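Local coordinates for protein sorbitol-6-phosphate dehydrogenase (Erwinia amylovora CFBP1430, PDB 5O3Z) that catalyses the oxidation of sorbitol 6-phosphate at its second carbon, probably to fructose 6-phosphate with a nicotinamide cofactor, as a short-chain dehydrogenase/reductase, at residues N39-N42 against A43-A47; V118-F121 against L122-E126; L238-Y241 against A242-K245; N255-G258 against G259-F263. All coordinates share one frame; numbering follows the deposited sequence.

Four local contacts follow one another along the chain; none encloses or crosses another, and each is closed between directly adjoining segments. Interaction 1 starts helix 40-54, just after strand 32-37 of the Rossmann sheet. Interaction 2 lies midway along helix 106-133, buried between the core of the subunit and a second subunit, its centre about 21 Å from that of interaction 1. Interaction 3 finishes helix 231-242 and turns the chain toward the last strand. Interaction 4 makes a tight turn after that strand, 253-256, and leads to the C terminus. Interactions 3 and 4, whose nearest atoms are about 7 Å apart, both meet the third subunit.

Interaction 1 of 4, residues N39-N42 against A43-A47; sequences NESN and ANRLA
Asn39 and Ala43 make the first backbone bond of helix 40-54, Ala43 N to Asn39 O at 3.0 Å, within the beta-alpha-beta unit of strands 32-37 and 59-63. The close-packed part of this turn lies toward the sheet: the Ala43 methyl group rests on Val35 and Asp37, and Leu46, one turn on, packs on Val35 and helix 17-28. Asn39 is the N-cap. Asn39 OD1 takes a nearly straight bond from Asn42 N at 3.1 Å, although the donor sits well above the amide plane, and a second from Ser41 OG at 3.0 Å. The outward side is looser. Arg45 leaves its backbone with CG opposite N (chi1 -174°), then bends back at chi3 beside Asn42. There Arg45 NH2 reaches Asn42 OD1 in only a weak bond of 3.4 Å, with the guanidinium and amide planes 67° apart. Glu40 and Asn44 meet obliquely, Asn44 ND2 lying 3.5 Å from Glu40 CG. The cap thus supplies an acceptor for Asn42 N, an amide of the first turn that has no earlier carbonyl in the helix, whereas between side chains the exposed edge is held across the contact only by the weak Arg45 to Asn42 bond.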
loop_
_atom_site.group_PDB
_atom_site.type_symbol
_atom_site.label_atom_id
_atom_site.label_comp_id
_atom_site.label_asym_id
_atom_site.label_seq_id
_atom_site.Cartn_x
_atom_site.Cartn_y
_atom_site.Cartn_z
ATOM N N ASN A 39 -4.956 -24.584 26.618
ATOM C CA ASN A 39 -4.695 -24.995 27.985
ATOM C C ASN A 39 -5.739 -24.463 28.949
ATOM O O ASN A 39 -5.648 -23.310 29.398
ATOM C CB ASN A 39 -3.307 -24.559 28.433
ATOM C CG ASN A 39 -2.928 -25.159 29.772
ATOM O OD1 ASN A 39 -3.744 -25.309 30.654
ATOM N ND2 ASN A 39 -1.681 -25.472 29.918
ATOM N N GLU A 40 -6.728 -25.309 29.251
ATOM C CA GLU A 40 -7.884 -24.929 30.027
ATOM C C GLU A 40 -7.526 -24.523 31.462
ATOM O O GLU A 40 -8.160 -23.623 32.021
ATOM C CB GLU A 40 -8.888 -26.058 30.082
ATOM C CG GLU A 40 -10.298 -25.579 30.441
ATOM C CD GLU A 40 -11.269 -26.737 30.692
ATOM O OE1 GLU A 40 -10.998 -27.873 30.273
ATOM O OE2 GLU A 40 -12.333 -26.513 31.304
ATOM N N SER A 41 -6.469 -25.100 32.014
ATOM C CA SER A 41 -6.107 -24.777 33.395
ATOM C C SER A 41 -5.508 -23.347 33.434
ATOM O O SER A 41 -5.820 -22.604 34.355
ATOM C CB SER A 41 -5.186 -25.794 34.039
ATOM O OG SER A 41 -3.861 -25.567 33.675
ATOM N N ASN A 42 -4.674 -23.005 32.441
ATOM C CA ASN A 42 -4.206 -21.643 32.236
ATOM C C ASN A 42 -5.352 -20.703 32.086
ATOM O O ASN A 42 -5.377 -19.676 32.765
ATOM C CB ASN A 42 -3.308 -21.552 31.023
ATOM C CG ASN A 42 -1.956 -22.095 31.288
ATOM O OD1 ASN A 42 -1.678 -22.565 32.397
ATOM N ND2 ASN A 42 -1.108 -22.084 30.285
ATOM N N ALA A 43 -6.312 -21.013 31.225
ATOM C CA ALA A 43 -7.469 -20.164 31.104
ATOM C C ALA A 43 -8.182 -19.936 32.463
ATOM O O ALA A 43 -8.480 -18.774 32.833
ATOM C CB ALA A 43 -8.462 -20.668 30.057
ATOM N N ASN A 44 -8.478 -21.029 33.175
ATOM C CA ASN A 44 -9.196 -20.949 34.485
ATOM C C ASN A 44 -8.499 -20.191 35.580
ATOM O O ASN A 44 -9.171 -19.446 36.309
ATOM C CB ASN A 44 -9.540 -22.343 34.982
ATOM C CG ASN A 44 -10.627 -22.983 34.150
ATOM O OD1 ASN A 44 -11.695 -22.415 33.950
ATOM N ND2 ASN A 44 -10.365 -24.174 33.659
ATOM N N ARG A 45 -7.194 -20.409 35.735
ATOM C CA ARG A 45 -6.394 -19.717 36.744
ATOM C C ARG A 45 -6.202 -18.197 36.521
ATOM O O ARG A 45 -6.125 -17.401 37.486
ATOM C CB ARG A 45 -5.009 -20.336 36.755
ATOM C CG ARG A 45 -4.081 -19.826 37.834
ATOM C CD ARG A 45 -2.633 -20.055 37.438
ATOM N NE ARG A 45 -2.579 -21.120 36.427
ATOM C CZ ARG A 45 -2.380 -22.412 36.658
ATOM N NH1 ARG A 45 -2.172 -22.852 37.887
ATOM N NH2 ARG A 45 -2.404 -23.274 35.643
ATOM N N LEU A 46 -6.067 -17.793 35.251
ATOM C CA LEU A 46 -5.995 -16.395 34.939
ATOM C C LEU A 46 -7.336 -15.801 35.239
ATOM O O LEU A 46 -7.379 -14.757 35.825
ATOM C CB LEU A 46 -5.612 -16.142 33.442
ATOM C CG LEU A 46 -5.514 -14.664 33.072
ATOM C CD1 LEU A 46 -4.317 -14.043 33.760
ATOM C CD2 LEU A 46 -5.378 -14.469 31.580
ATOM N N ALA A 47 -8.447 -16.450 34.881
ATOM C CA ALA A 47 -9.748 -15.932 35.232
ATOM C C ALA A 47 -9.960 -15.812 36.769
ATOM O O ALA A 47 -10.701 -14.949 37.228
ATOM C CB ALA A 47 -10.848 -16.795 34.646
#

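Interaction 2 of 4, residues V118-F121 against L122-E126; sequences VGYF and LCSRE
Val118 to Arg125 form regular alpha-helix, in which the amides of Leu122 to Arg125 each bond four residues back, beginning with Leu122 N to Val118 O at 2.8 Å. This is the middle of helix 106-133 in the Rossmann fold, which faces its own sheet on one side and a second subunit on another, as the corresponding long helix does in many oligomeric short-chain dehydrogenases. On the inner side Ser124 doubles the helical bond. With its hydroxyl beside its own backbone N (chi1 -64°), Ser124 OG donates to Tyr120 O at 2.8 Å, while Ser124 N approaches the same oxygen from the other face of its plane. Ser124 OG also lies 3.1 Å from Tyr120 CE1, in a ring whose OH is bound to Thr169 on helix 156-176. On the outer side Val118 and Leu122 run side by side, Val118 CG1 to Leu122 CD1 at 3.9 Å, and pack on Leu113 and Leu106 of the second subunit. Phe121 stacks on Phe109 of that subunit. Arg125 joins the two chains: NH1 donates to Phe104 O of the second subunit, and NH2 forms a salt bridge with Glu69 of its own. Leu122 CD2 lies 3.5 Å above one face of the Arg125 guanidinium, toward its rim, and at the edge Arg125 NE meets Glu126 OE2 in a 2.9 Å salt bridge.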
loop_
_atom_site.group_PDB
_atom_site.type_symbol
_atom_site.label_atom_id
_atom_site.label_comp_id
_atom_site.label_asym_id
_atom_site.label_seq_id
_atom_site.Cartn_x
_atom_site.Cartn_y
_atom_site.Cartn_z
ATOM N N VAL A 118 -7.312 -20.174 9.700
ATOM C CA VAL A 118 -8.595 -20.839 9.797
ATOM C C VAL A 118 -9.241 -20.602 11.206
ATOM O O VAL A 118 -10.455 -20.426 11.335
ATOM C CB VAL A 118 -8.440 -22.347 9.508
ATOM C CG1 VAL A 118 -9.659 -23.127 9.949
ATOM C CG2 VAL A 118 -8.124 -22.572 8.041
ATOM N N GLY A 119 -8.420 -20.571 12.234
ATOM C CA GLY A 119 -8.905 -20.245 13.572
ATOM C C GLY A 119 -9.544 -18.890 13.607
ATOM O O GLY A 119 -10.570 -18.697 14.252
ATOM N N TYR A 120 -8.962 -17.953 12.849
ATOM C CA TYR A 120 -9.471 -16.605 12.843
ATOM C C TYR A 120 -10.793 -16.566 12.149
ATOM O O TYR A 120 -11.702 -15.892 12.605
ATOM C CB TYR A 120 -8.420 -15.616 12.300
ATOM C CG TYR A 120 -8.887 -14.154 12.109
ATOM C CD1 TYR A 120 -9.768 -13.534 12.986
ATOM C CD2 TYR A 120 -8.323 -13.359 11.119
ATOM C CE1 TYR A 120 -10.171 -12.205 12.810
ATOM C CE2 TYR A 120 -8.710 -12.027 10.918
ATOM C CZ TYR A 120 -9.608 -11.451 11.791
ATOM O OH TYR A 120 -9.987 -10.164 11.654
ATOM N N PHE A 121 -10.931 -17.320 11.050
ATOM C CA PHE A 121 -12.185 -17.436 10.312
ATOM C C PHE A 121 -13.240 -18.123 11.245
ATOM O O PHE A 121 -14.314 -17.614 11.431
ATOM C CB PHE A 121 -11.903 -18.224 8.997
ATOM C CG PHE A 121 -13.084 -18.839 8.377
ATOM C CD1 PHE A 121 -13.910 -18.130 7.578
ATOM C CD2 PHE A 121 -13.399 -20.176 8.653
ATOM C CE1 PHE A 121 -15.031 -18.716 7.011
ATOM C CE2 PHE A 121 -14.488 -20.780 8.101
ATOM C CZ PHE A 121 -15.314 -20.057 7.259
ATOM N N LEU A 122 -12.895 -19.240 11.880
ATOM C CA LEU A 122 -13.930 -19.878 12.709
ATOM C C LEU A 122 -14.475 -19.004 13.838
ATOM O O LEU A 122 -15.726 -18.829 13.962
ATOM C CB LEU A 122 -13.480 -21.190 13.205
ATOM C CG LEU A 122 -13.362 -22.180 12.062
ATOM C CD1 LEU A 122 -12.481 -23.291 12.583
ATOM C CD2 LEU A 122 -14.759 -22.595 11.626
ATOM N N CYS A 123 -13.564 -18.437 14.604
ATOM C CA CYS A 123 -13.893 -17.479 15.671
ATOM C C CYS A 123 -14.652 -16.277 15.226
ATOM O O CYS A 123 -15.635 -15.905 15.871
ATOM C CB CYS A 123 -12.654 -17.127 16.514
ATOM S SG CYS A 123 -12.049 -18.646 17.329
ATOM N N SER A 124 -14.296 -15.669 14.099
ATOM C CA SER A 124 -15.063 -14.535 13.587
ATOM C C SER A 124 -16.512 -14.903 13.170
ATOM O O SER A 124 -17.515 -14.141 13.416
ATOM C CB SER A 124 -14.294 -13.966 12.371
ATOM O OG SER A 124 -13.054 -13.471 12.846
ATOM N N ARG A 125 -16.597 -16.046 12.503
ATOM C CA ARG A 125 -17.887 -16.584 12.088
ATOM C C ARG A 125 -18.843 -16.733 13.253
ATOM O O ARG A 125 -19.970 -16.241 13.196
ATOM C CB ARG A 125 -17.767 -17.960 11.392
ATOM C CG ARG A 125 -19.093 -18.358 10.718
ATOM C CD ARG A 125 -18.974 -19.606 9.882
ATOM N NE ARG A 125 -18.769 -20.787 10.722
ATOM C CZ ARG A 125 -18.391 -21.980 10.270
ATOM N NH1 ARG A 125 -18.112 -22.172 8.966
ATOM N NH2 ARG A 125 -18.261 -22.976 11.124
ATOM N N GLU A 126 -18.413 -17.462 14.263
ATOM C CA GLU A 126 -19.311 -17.859 15.369
ATOM C C GLU A 126 -19.659 -16.734 16.313
ATOM O O GLU A 126 -20.815 -16.650 16.784
ATOM C CB GLU A 126 -18.751 -19.045 16.163
ATOM C CG GLU A 126 -18.509 -20.288 15.316
ATOM C CD GLU A 126 -19.789 -20.792 14.641
ATOM O OE1 GLU A 126 -20.780 -20.963 15.364
ATOM O OE2 GLU A 126 -19.844 -20.993 13.399
#

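Interaction 3 of 4, residues L238-Y241 against A242-K245; sequences LLFY and ASDK
Phe240 O receives two hydrogen bonds from a single residue, Ser243, at the C-terminal end of helix 231-242 in the Rossmann fold. Ser243 OG meets Phe240 O on a lone pair at 2.9 Å, whereas Ser243 N lies 3.0 Å from Phe240 O, well above the carbonyl plane. Ser243 OG then accepts from Lys245 N at 2.8 Å, an ST turn, and so links the last helical turn to the short 3-10 segment that follows. It can serve both ends because its torsion (chi1 90°) sets OG between the backbone N and the carbonyl carbon. One residue earlier the helical pattern still holds: Ala242 N bonds to Leu238 O at 2.8 Å, though bent to 143°. Ala242 and Leu238 face inward, on Ile141 of the central sheet. Phe240 and Tyr241 point instead toward the third subunit, where Phe240 stacks on its own counterpart and the Tyr241 hydroxyl is hydrogen-bonded to that of Tyr241 in that subunit. Within the chain, Phe240 CD2 lies over one face of the Tyr241 ring, near its rim. Arg139 donates to Ser243 O and ties the departing chain to strand 139-145. Lys245 crosses the phenyl group at about a right angle, with Lys245 CB 3.9 Å from Phe240 CE1.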
loop_
_atom_site.group_PDB
_atom_site.type_symbol
_atom_site.label_atom_id
_atom_site.label_comp_id
_atom_site.label_asym_id
_atom_site.label_seq_id
_atom_site.Cartn_x
_atom_site.Cartn_y
_atom_site.Cartn_z
ATOM N N LEU A 238 -5.411 -1.591 20.844
ATOM C CA LEU A 238 -6.580 -2.472 20.949
ATOM C C LEU A 238 -7.787 -1.757 21.575
ATOM O O LEU A 238 -8.922 -1.743 21.035
ATOM C CB LEU A 238 -6.191 -3.742 21.691
ATOM C CG LEU A 238 -7.233 -4.873 21.635
ATOM C CD1 LEU A 238 -6.505 -6.182 21.839
ATOM C CD2 LEU A 238 -8.309 -4.720 22.691
ATOM N N LEU A 239 -7.532 -1.082 22.687
ATOM C CA LEU A 239 -8.630 -0.430 23.439
ATOM C C LEU A 239 -9.257 0.675 22.650
ATOM O O LEU A 239 -10.485 0.864 22.698
ATOM C CB LEU A 239 -8.129 0.111 24.762
ATOM C CG LEU A 239 -7.763 -0.925 25.845
ATOM C CD1 LEU A 239 -7.185 -0.250 27.095
ATOM C CD2 LEU A 239 -8.954 -1.795 26.162
ATOM N N PHE A 240 -8.438 1.377 21.846
ATOM C CA PHE A 240 -8.971 2.488 21.132
ATOM C C PHE A 240 -9.842 1.952 20.050
ATOM O O PHE A 240 -11.029 2.343 19.957
ATOM C CB PHE A 240 -7.859 3.432 20.592
ATOM C CG PHE A 240 -8.414 4.462 19.679
ATOM C CD1 PHE A 240 -9.262 5.454 20.177
ATOM C CD2 PHE A 240 -8.260 4.354 18.314
ATOM C CE1 PHE A 240 -9.863 6.375 19.333
ATOM C CE2 PHE A 240 -8.846 5.260 17.465
ATOM C CZ PHE A 240 -9.651 6.282 17.976
ATOM N N TYR A 241 -9.317 1.029 19.205
ATOM C CA TYR A 241 -10.155 0.467 18.098
ATOM C C TYR A 241 -11.375 -0.374 18.566
ATOM O O TYR A 241 -12.398 -0.500 17.884
ATOM C CB TYR A 241 -9.293 -0.194 16.982
ATOM C CG TYR A 241 -8.455 0.846 16.172
ATOM C CD1 TYR A 241 -8.993 1.476 15.061
ATOM C CD2 TYR A 241 -7.193 1.204 16.543
ATOM C CE1 TYR A 241 -8.264 2.481 14.361
ATOM C CE2 TYR A 241 -6.461 2.156 15.834
ATOM C CZ TYR A 241 -6.987 2.772 14.751
ATOM O OH TYR A 241 -6.293 3.693 13.998
ATOM N N ALA A 242 -11.313 -0.855 19.787
ATOM C CA ALA A 242 -12.484 -1.561 20.378
ATOM C C ALA A 242 -13.552 -0.610 20.928
ATOM O O ALA A 242 -14.707 -0.997 21.128
ATOM C CB ALA A 242 -11.992 -2.493 21.487
ATOM N N SER A 243 -13.193 0.662 21.129
ATOM C CA SER A 243 -14.083 1.626 21.744
ATOM C C SER A 243 -15.162 2.124 20.770
ATOM O O SER A 243 -15.023 2.047 19.541
ATOM C CB SER A 243 -13.251 2.807 22.271
ATOM O OG SER A 243 -13.126 3.802 21.253
ATOM N N ASP A 244 -16.210 2.752 21.288
ATOM C CA ASP A 244 -17.180 3.449 20.413
ATOM C C ASP A 244 -16.587 4.699 19.760
ATOM O O ASP A 244 -17.166 5.243 18.830
ATOM C CB ASP A 244 -18.466 3.766 21.186
ATOM C CG ASP A 244 -19.180 2.471 21.681
ATOM O OD1 ASP A 244 -19.166 1.459 20.932
ATOM O OD2 ASP A 244 -19.736 2.436 22.818
ATOM N N LYS A 245 -15.416 5.125 20.209
ATOM C CA LYS A 245 -14.733 6.307 19.587
ATOM C C LYS A 245 -14.179 6.065 18.139
ATOM O O LYS A 245 -14.034 7.020 17.364
ATOM C CB LYS A 245 -13.611 6.801 20.501
ATOM C CG LYS A 245 -14.117 7.430 21.792
ATOM C CD LYS A 245 -13.044 7.395 22.874
ATOM C CE LYS A 245 -13.407 8.384 23.964
ATOM N NZ LYS A 245 -12.379 8.585 25.012
#

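Interaction 4 of 4, residues N255-G258 against G259-F263; sequences NVTG and GQVMF
Thr257 and Gln260 bracket a type I' beta turn that follows the last strand of the Rossmann sheet, with Gly258 and Gly259 at its two corners, both at positive phi. The closing bond, Gln260 N to Thr257 O, is long at 3.3 Å and arrives far above the carbonyl plane. The Thr257 side chain adds a second bond across the turn: held between its backbone N and carbonyl carbon (chi1 75°), Thr257 OG1 accepts from Val261 N at 3.0 Å, and CG2 lies near Val261 CB. The Gln260 side chain is extended, CG opposite its backbone N (chi1 -165°). A water donates both to Gln260 OE1, at 2.6 Å, and to Thr257 O, at 2.7 Å, bridging the side chain back to the turn. Asn255 crosses Val261 at about a right angle. Asn255 OD1 accepts from Gln252 of the third subunit and lies 2.9 Å from Phe263 O, two acceptors with no bond between them; the buried Asn255 ND2 has no polar partner and faces Val261 CG1 at 3.8 Å. The C-terminal carboxylate forms a salt bridge with Lys149, and the Phe263 ring stacks on Phe263 of the fourth subunit. Val261 CG1 sits 3.6 Å above one face of the Phe263 ring, displaced toward its rim.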
loop_
_atom_site.group_PDB
_atom_site.type_symbol
_atom_site.label_atom_id
_atom_site.label_comp_id
_atom_site.label_asym_id
_atom_site.label_seq_id
_atom_site.Cartn_x
_atom_site.Cartn_y
_atom_site.Cartn_z
ATOM N N ASN A 255 -0.681 -0.314 12.085
ATOM C CA ASN A 255 0.666 -0.601 12.432
ATOM C C ASN A 255 0.968 -0.206 13.859
ATOM O O ASN A 255 0.547 0.878 14.314
ATOM C CB ASN A 255 1.620 0.147 11.487
ATOM C CG ASN A 255 1.495 -0.320 10.066
ATOM O OD1 ASN A 255 1.367 0.477 9.113
ATOM N ND2 ASN A 255 1.489 -1.569 9.906
ATOM N N VAL A 256 1.753 -1.030 14.536
ATOM C CA VAL A 256 2.196 -0.753 15.890
ATOM C C VAL A 256 3.607 -1.177 15.886
ATOM O O VAL A 256 3.999 -2.271 16.409
ATOM C CB VAL A 256 1.355 -1.572 16.916
ATOM C CG1 VAL A 256 1.734 -1.189 18.322
ATOM C CG2 VAL A 256 -0.132 -1.301 16.707
ATOM N N THR A 257 4.430 -0.339 15.233
ATOM C CA THR A 257 5.751 -0.785 14.818
ATOM C C THR A 257 6.883 0.175 15.151
ATOM O O THR A 257 8.020 -0.068 14.761
ATOM C CB THR A 257 5.877 -1.121 13.284
ATOM O OG1 THR A 257 5.923 0.090 12.451
ATOM C CG2 THR A 257 4.833 -2.157 12.769
ATOM N N GLY A 258 6.597 1.239 15.890
ATOM C CA GLY A 258 7.631 2.294 16.155
ATOM C C GLY A 258 8.169 2.929 14.911
ATOM O O GLY A 258 9.328 3.375 14.870
ATOM N N GLY A 259 7.313 2.991 13.879
ATOM C CA GLY A 259 7.702 3.525 12.577
ATOM C C GLY A 259 8.494 2.681 11.613
ATOM O O GLY A 259 8.894 3.160 10.533
ATOM N N GLN A 260 8.738 1.412 11.949
ATOM C CA GLN A 260 9.373 0.494 11.040
ATOM C C GLN A 260 8.623 0.325 9.721
ATOM O O GLN A 260 9.273 0.192 8.673
ATOM C CB GLN A 260 9.606 -0.905 11.717
ATOM C CG GLN A 260 10.598 -1.733 10.908
ATOM C CD GLN A 260 11.142 -2.971 11.572
ATOM O OE1 GLN A 260 10.988 -3.169 12.797
ATOM N NE2 GLN A 260 11.794 -3.836 10.760
ATOM N N VAL A 261 7.299 0.308 9.778
ATOM C CA VAL A 261 6.395 0.105 8.642
ATOM C C VAL A 261 5.448 1.268 8.591
ATOM O O VAL A 261 4.801 1.530 9.537
ATOM C CB VAL A 261 5.516 -1.176 8.815
ATOM C CG1 VAL A 261 4.550 -1.337 7.645
ATOM C CG2 VAL A 261 6.378 -2.423 8.924
ATOM N N MET A 262 5.463 2.033 7.521
ATOM C CA MET A 262 4.644 3.234 7.427
ATOM C C MET A 262 3.680 3.175 6.224
ATOM O O MET A 262 2.876 4.110 6.006
ATOM C CB MET A 262 5.545 4.426 7.303
ATOM C CG MET A 262 6.223 4.868 8.584
ATOM S SD MET A 262 7.433 6.231 8.236
ATOM C CE MET A 262 8.407 6.248 9.737
ATOM N N PHE A 263 3.671 2.041 5.538
ATOM C CA PHE A 263 2.702 1.801 4.465
ATOM C C PHE A 263 1.618 0.836 4.971
ATOM O O PHE A 263 1.518 0.603 6.178
ATOM C CB PHE A 263 3.437 1.210 3.266
ATOM C CG PHE A 263 4.270 -0.033 3.602
ATOM C CD1 PHE A 263 5.533 0.102 4.101
ATOM C CD2 PHE A 263 3.724 -1.316 3.454
ATOM C CE1 PHE A 263 6.299 -0.990 4.419
ATOM C CE2 PHE A 263 4.500 -2.426 3.741
ATOM C CZ PHE A 263 5.764 -2.251 4.252
ATOM O OXT PHE A 263 0.890 0.224 4.181
HETATM O O HOH W 1 9.020 -2.532 14.363
#